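Local coordinates for purine nucleoside phosphorylase (PDB 2P4S), which catalyses the phosphorolytic cleavage of the N-glycosidic bond of inosine, guanosine and their 2'-deoxy forms to free purine base and pentose 1-phosphate in purine salvage, at residues 125-130 and 156-161; 110-115 and 195-200. All blocks are in the same frame, centred on the assembly; numbering follows the deposited sequence.

The two contacts join neighbouring parts of one mixed sheet, yet they show how the means of holding strands together changes from centre to margin. Interaction 2 is a buried parallel pairing near the middle of the chain, with a continuous run of backbone hydrogen bonds and branched aliphatic side chains on both faces. Interaction 1, partly buried and with its centre about 19 Å from the centre of the chain, is a short antiparallel bridge with two such bonds and a polar outer side. Strand 161-167 pairs with strands 112-116 and 152-158 and so lies between the contacts. Their side chains also meet directly: Leu-158 CD2 packs against Ile-114 CD1 at 4.1 Å.

Interaction 1: residues 125-130 and 156-161; sequences EQLTDV and GYLAGV
Thr-128 and Tyr-157 face each other as a hydrogen-bonded antiparallel pair and grip each other through both backbone groups. Tyr-157 N donates to Thr-128 O over 2.9 Å, almost straight at 171° and in the carbonyl plane; the return bond, from Thr-128 N to Tyr-157 O, is more bent, with the donor tilted 18° from the plane of the Tyr-157 carbonyl. Tyr-157 O also receives a CA-H...O contact from Leu-127 CA at 3.3 Å.

On the side of the pair that bears Thr-128 and Tyr-157, the two side chains cross at about a right angle, with Thr-128 OG1 3.4 Å from Tyr-157 CB. The threonine hydroxyl is placed there by a chi1 of 62°, which sets OG1 between the backbone N and the carbonyl carbon. The phenol ring is approached at its edge: Asp-129 CB lies 3.6 Å from Tyr-157 CD2, and Thr-128 O also lies in the ring plane.

Leu-127 is buried, its two methyls dividing the work. CD2 rests 3.7 Å from Leu-158 CB, while CD1 reaches the backbone of Gly-156, 4.0 Å from its N. Gly-156, with no side chain, lets Leu-127 and the carbonyl of Thr-128 lie close against its CA.

Farther out, Leu-127 and Leu-158 both pack on Val-163, and Gly-156 shares backbone hydrogen bonds with that residue. Helix 353-370 touches Leu-158 through Val-360, and Gln-126 NE2 donates to Glu-353 O at the start of the helix. The chain reverses through a type I' turn from Leu-158 to Val-161, in which Ala-159 and Gly-160 both take positive phi. Strands 152-158 and 161-167 form a beta hairpin with a two-residue loop, and the chain leading into strand 130-134 pairs with its first strand at one margin of the phosphorylase sheet.

Interaction 2: residues 110-115 and 195-200; sequences PKVGII and HLIATN
Ile-115 and Leu-196 meet obliquely on one face of a parallel strand pair, Ile-115 CG1 lying 3.8 Å from Leu-196 CD1. A chi1 of -178° swings the leucine's CG away from its own N and carries CD1 over the neighbouring strand, where it also comes within 3.6 Å of Gly-113 O. Both residues are covered by Val-185 and Met-188 of helix 178-191.

On the face bearing Val-112, His-195, Ile-114 and Ile-197, Val-112 CG1 and Ile-197 CD1 lie 4.0 Å apart, their side chains slanting past each other, and helix 353-370 packs against Val-112 and Ile-197. Helices on both faces of parallel strands mark the alpha/beta core of the PNP/MTAP phosphorylase fold. His-195 and Ile-197 donate through N to Lys-111 O and Gly-113 O, and Gly-113 and Ile-115 through N to His-195 O and Ile-197 O.

At the C-terminal end Ile-115 O accepts two bonds from Thr-199, one from N and a shorter one from OG1 at 2.8 Å, the latter in the carbonyl plane on a lone pair. The hydroxyl is also bonded to Gly-117 N, while Thr-199 O accepts from Arg-169, a phosphate-binding residue against which Ile-115 also packs.

Interaction 1: residues 125-130 and 156-161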
loop_
_atom_site.group_PDB
_atom_site.type_symbol
_atom_site.label_atom_id
_atom_site.label_comp_id
_atom_site.label_asym_id
_atom_site.label_seq_id
_atom_site.Cartn_x
_atom_site.Cartn_y
_atom_site.Cartn_z
ATOM N N GLU A 125 -30.464 17.941 -4.602
ATOM C CA GLU A 125 -31.809 18.471 -4.316
ATOM C C GLU A 125 -32.048 19.923 -4.760
ATOM O O GLU A 125 -33.176 20.398 -4.806
ATOM C CB GLU A 125 -32.116 18.341 -2.823
ATOM C CG GLU A 125 -32.320 16.913 -2.355
ATOM C CD GLU A 125 -32.568 16.854 -0.866
ATOM O OE1 GLU A 125 -32.790 17.938 -0.261
ATOM O OE2 GLU A 125 -32.538 15.736 -0.288
ATOM N N GLN A 126 -30.990 20.633 -5.097
ATOM C CA GLN A 126 -31.154 22.008 -5.523
ATOM C C GLN A 126 -31.279 22.099 -7.022
ATOM O O GLN A 126 -31.457 23.179 -7.542
ATOM C CB GLN A 126 -29.985 22.849 -5.015
ATOM C CG GLN A 126 -29.950 22.774 -3.520
ATOM C CD GLN A 126 -29.044 23.775 -2.903
ATOM O OE1 GLN A 126 -28.773 24.837 -3.489
ATOM N NE2 GLN A 126 -28.563 23.460 -1.689
ATOM N N LEU A 127 -31.164 20.975 -7.717
ATOM C CA LEU A 127 -31.364 20.953 -9.171
ATOM C C LEU A 127 -32.840 21.184 -9.542
ATOM O O LEU A 127 -33.726 20.878 -8.754
ATOM C CB LEU A 127 -30.866 19.632 -9.763
ATOM C CG LEU A 127 -29.427 19.234 -9.450
ATOM C CD1 LEU A 127 -29.114 17.959 -10.176
ATOM C CD2 LEU A 127 -28.450 20.302 -9.860
ATOM N N THR A 128 -33.092 21.730 -10.731
ATOM C CA THR A 128 -34.453 21.894 -11.256
ATOM C C THR A 128 -34.628 21.093 -12.551
ATOM O O THR A 128 -33.621 20.749 -13.213
ATOM C CB THR A 128 -34.810 23.371 -11.539
ATOM O OG1 THR A 128 -33.937 23.895 -12.531
ATOM C CG2 THR A 128 -34.712 24.235 -10.275
ATOM N N ASP A 129 -35.896 20.808 -12.918
ATOM C CA ASP A 129 -36.202 20.035 -14.126
ATOM C C ASP A 129 -35.409 18.736 -14.184
ATOM O O ASP A 129 -34.710 18.471 -15.190
ATOM C CB ASP A 129 -35.783 20.825 -15.347
ATOM C CG ASP A 129 -36.888 21.624 -15.932
ATOM O OD1 ASP A 129 -37.483 21.103 -16.923
ATOM O OD2 ASP A 129 -37.124 22.764 -15.424
ATOM N N VAL A 130 -35.499 17.937 -13.118
ATOM C CA VAL A 130 -34.628 16.753 -12.978
ATOM C C VAL A 130 -35.123 15.475 -13.696
ATOM O O VAL A 130 -36.321 15.205 -13.741
ATOM C CB VAL A 130 -34.263 16.452 -11.476
ATOM C CG1 VAL A 130 -33.888 17.728 -10.772
ATOM C CG2 VAL A 130 -35.410 15.804 -10.744
ATOM N N GLY A 156 -30.001 17.553 -14.050
ATOM C CA GLY A 156 -30.866 18.706 -13.736
ATOM C C GLY A 156 -30.117 20.002 -13.970
ATOM O O GLY A 156 -28.942 19.986 -14.349
ATOM N N TYR A 157 -30.810 21.117 -13.738
ATOM C CA TYR A 157 -30.264 22.473 -13.853
ATOM C C TYR A 157 -29.823 23.011 -12.499
ATOM O O TYR A 157 -30.631 23.101 -11.538
ATOM C CB TYR A 157 -31.288 23.427 -14.532
ATOM C CG TYR A 157 -31.544 23.064 -15.985
ATOM C CD1 TYR A 157 -30.787 23.627 -16.982
ATOM C CD2 TYR A 157 -32.533 22.126 -16.346
ATOM C CE1 TYR A 157 -30.991 23.292 -18.354
ATOM C CE2 TYR A 157 -32.755 21.759 -17.718
ATOM C CZ TYR A 157 -31.976 22.359 -18.718
ATOM O OH TYR A 157 -32.130 22.056 -20.083
ATOM N N LEU A 158 -28.533 23.332 -12.409
ATOM C CA LEU A 158 -28.011 24.056 -11.232
ATOM C C LEU A 158 -27.882 25.574 -11.549
ATOM O O LEU A 158 -26.978 25.976 -12.282
ATOM C CB LEU A 158 -26.670 23.467 -10.763
ATOM C CG LEU A 158 -26.148 23.938 -9.399
ATOM C CD1 LEU A 158 -27.151 23.693 -8.292
ATOM C CD2 LEU A 158 -24.855 23.262 -9.049
ATOM N N ALA A 159 -28.798 26.381 -11.001
ATOM C CA ALA A 159 -29.014 27.780 -11.422
ATOM C C ALA A 159 -29.001 27.971 -12.948
ATOM O O ALA A 159 -28.245 28.799 -13.459
ATOM C CB ALA A 159 -27.975 28.713 -10.762
ATOM N N GLY A 160 -29.809 27.189 -13.672
ATOM C CA GLY A 160 -29.838 27.271 -15.124
ATOM C C GLY A 160 -28.767 26.498 -15.871
ATOM O O GLY A 160 -28.805 26.432 -17.098
ATOM N N VAL A 161 -27.791 25.912 -15.180
ATOM C CA VAL A 161 -26.733 25.164 -15.897
ATOM C C VAL A 161 -26.992 23.660 -15.773
ATOM O O VAL A 161 -27.181 23.160 -14.648
ATOM C CB VAL A 161 -25.298 25.546 -15.407
ATOM C CG1 VAL A 161 -24.233 24.808 -16.208
ATOM C CG2 VAL A 161 -25.102 27.077 -15.491
#

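Interaction 2: residues 110-115 and 195-200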
loop_
_atom_site.group_PDB
_atom_site.type_symbol
_atom_site.label_atom_id
_atom_site.label_comp_id
_atom_site.label_asym_id
_atom_site.label_seq_id
_atom_site.Cartn_x
_atom_site.Cartn_y
_atom_site.Cartn_z
ATOM N N PRO A 110 -25.372 17.597 -20.050
ATOM C CA PRO A 110 -24.535 18.382 -19.135
ATOM C C PRO A 110 -23.079 18.319 -19.520
ATOM O O PRO A 110 -22.648 17.329 -20.103
ATOM C CB PRO A 110 -24.734 17.698 -17.807
ATOM C CG PRO A 110 -25.071 16.285 -18.126
ATOM C CD PRO A 110 -25.811 16.320 -19.427
ATOM N N LYS A 111 -22.344 19.382 -19.191
ATOM C CA LYS A 111 -20.897 19.484 -19.450
ATOM C C LYS A 111 -20.098 19.299 -18.169
ATOM O O LYS A 111 -18.870 19.191 -18.209
ATOM C CB LYS A 111 -20.556 20.853 -20.067
ATOM C CG LYS A 111 -21.274 21.106 -21.410
ATOM C CD LYS A 111 -20.845 20.123 -22.499
ATOM C CE LYS A 111 -21.839 20.180 -23.645
ATOM N NZ LYS A 111 -21.773 21.490 -24.393
ATOM N N VAL A 112 -20.822 19.284 -17.050
ATOM C CA VAL A 112 -20.261 19.208 -15.733
ATOM C C VAL A 112 -20.843 18.007 -14.971
ATOM O O VAL A 112 -22.032 17.945 -14.769
ATOM C CB VAL A 112 -20.504 20.524 -14.921
ATOM C CG1 VAL A 112 -19.807 20.438 -13.564
ATOM C CG2 VAL A 112 -20.019 21.775 -15.713
ATOM N N GLY A 113 -19.983 17.084 -14.531
ATOM C CA GLY A 113 -20.356 16.048 -13.534
ATOM C C GLY A 113 -19.995 16.421 -12.087
ATOM O O GLY A 113 -18.927 16.978 -11.836
ATOM N N ILE A 114 -20.865 16.103 -11.128
ATOM C CA ILE A 114 -20.645 16.420 -9.718
ATOM C C ILE A 114 -20.805 15.119 -8.893
ATOM O O ILE A 114 -21.843 14.426 -8.977
ATOM C CB ILE A 114 -21.634 17.491 -9.185
ATOM C CG1 ILE A 114 -21.561 18.789 -10.006
ATOM C CG2 ILE A 114 -21.387 17.793 -7.700
ATOM C CD1 ILE A 114 -22.761 19.776 -9.766
ATOM N N ILE A 115 -19.783 14.761 -8.124
ATOM C CA ILE A 115 -19.934 13.655 -7.142
ATOM C C ILE A 115 -20.143 14.226 -5.746
ATOM O O ILE A 115 -19.280 14.953 -5.258
ATOM C CB ILE A 115 -18.737 12.677 -7.197
ATOM C CG1 ILE A 115 -18.432 12.329 -8.652
ATOM C CG2 ILE A 115 -19.056 11.390 -6.383
ATOM C CD1 ILE A 115 -17.221 11.388 -8.856
ATOM N N HIS A 195 -15.975 18.623 -17.346
ATOM C CA HIS A 195 -15.520 18.974 -16.010
ATOM C C HIS A 195 -16.028 17.965 -15.014
ATOM O O HIS A 195 -17.171 17.508 -15.147
ATOM C CB HIS A 195 -15.975 20.382 -15.600
ATOM C CG HIS A 195 -15.245 21.468 -16.340
ATOM N ND1 HIS A 195 -15.284 21.584 -17.717
ATOM C CD2 HIS A 195 -14.410 22.443 -15.904
ATOM C CE1 HIS A 195 -14.532 22.608 -18.091
ATOM N NE2 HIS A 195 -13.982 23.139 -17.011
ATOM N N LEU A 196 -15.151 17.608 -14.059
ATOM C CA LEU A 196 -15.552 16.949 -12.812
ATOM C C LEU A 196 -15.394 17.837 -11.574
ATOM O O LEU A 196 -14.303 18.345 -11.315
ATOM C CB LEU A 196 -14.795 15.623 -12.625
ATOM C CG LEU A 196 -15.165 14.822 -11.361
ATOM C CD1 LEU A 196 -16.644 14.256 -11.406
ATOM C CD2 LEU A 196 -14.087 13.732 -11.063
ATOM N N ILE A 197 -16.491 18.061 -10.851
ATOM C CA ILE A 197 -16.446 18.530 -9.476
ATOM C C ILE A 197 -16.608 17.356 -8.458
ATOM O O ILE A 197 -17.700 16.772 -8.320
ATOM C CB ILE A 197 -17.485 19.627 -9.197
ATOM C CG1 ILE A 197 -17.297 20.811 -10.171
ATOM C CG2 ILE A 197 -17.396 20.092 -7.723
ATOM C CD1 ILE A 197 -18.412 21.836 -10.092
ATOM N N ALA A 198 -15.521 17.016 -7.751
ATOM C CA ALA A 198 -15.578 15.939 -6.737
ATOM C C ALA A 198 -15.601 16.567 -5.355
ATOM O O ALA A 198 -14.750 17.422 -5.040
ATOM C CB ALA A 198 -14.418 14.991 -6.896
ATOM N N THR A 199 -16.575 16.196 -4.540
ATOM C CA THR A 199 -16.700 16.740 -3.188
ATOM C C THR A 199 -16.575 15.579 -2.206
ATOM O O THR A 199 -16.967 14.448 -2.515
ATOM C CB THR A 199 -18.047 17.395 -2.928
ATOM O OG1 THR A 199 -19.053 16.379 -2.812
ATOM C CG2 THR A 199 -18.446 18.408 -4.012
ATOM N N ASN A 200 -16.055 15.832 -1.019
ATOM C CA ASN A 200 -16.083 14.776 -0.019
ATOM C C ASN A 200 -16.138 15.414 1.351
ATOM O O ASN A 200 -15.988 16.650 1.460
ATOM C CB ASN A 200 -14.860 13.847 -0.180
ATOM C CG ASN A 200 -13.555 14.587 -0.053
ATOM O OD1 ASN A 200 -13.277 15.227 0.965
ATOM N ND2 ASN A 200 -12.748 14.520 -1.081
#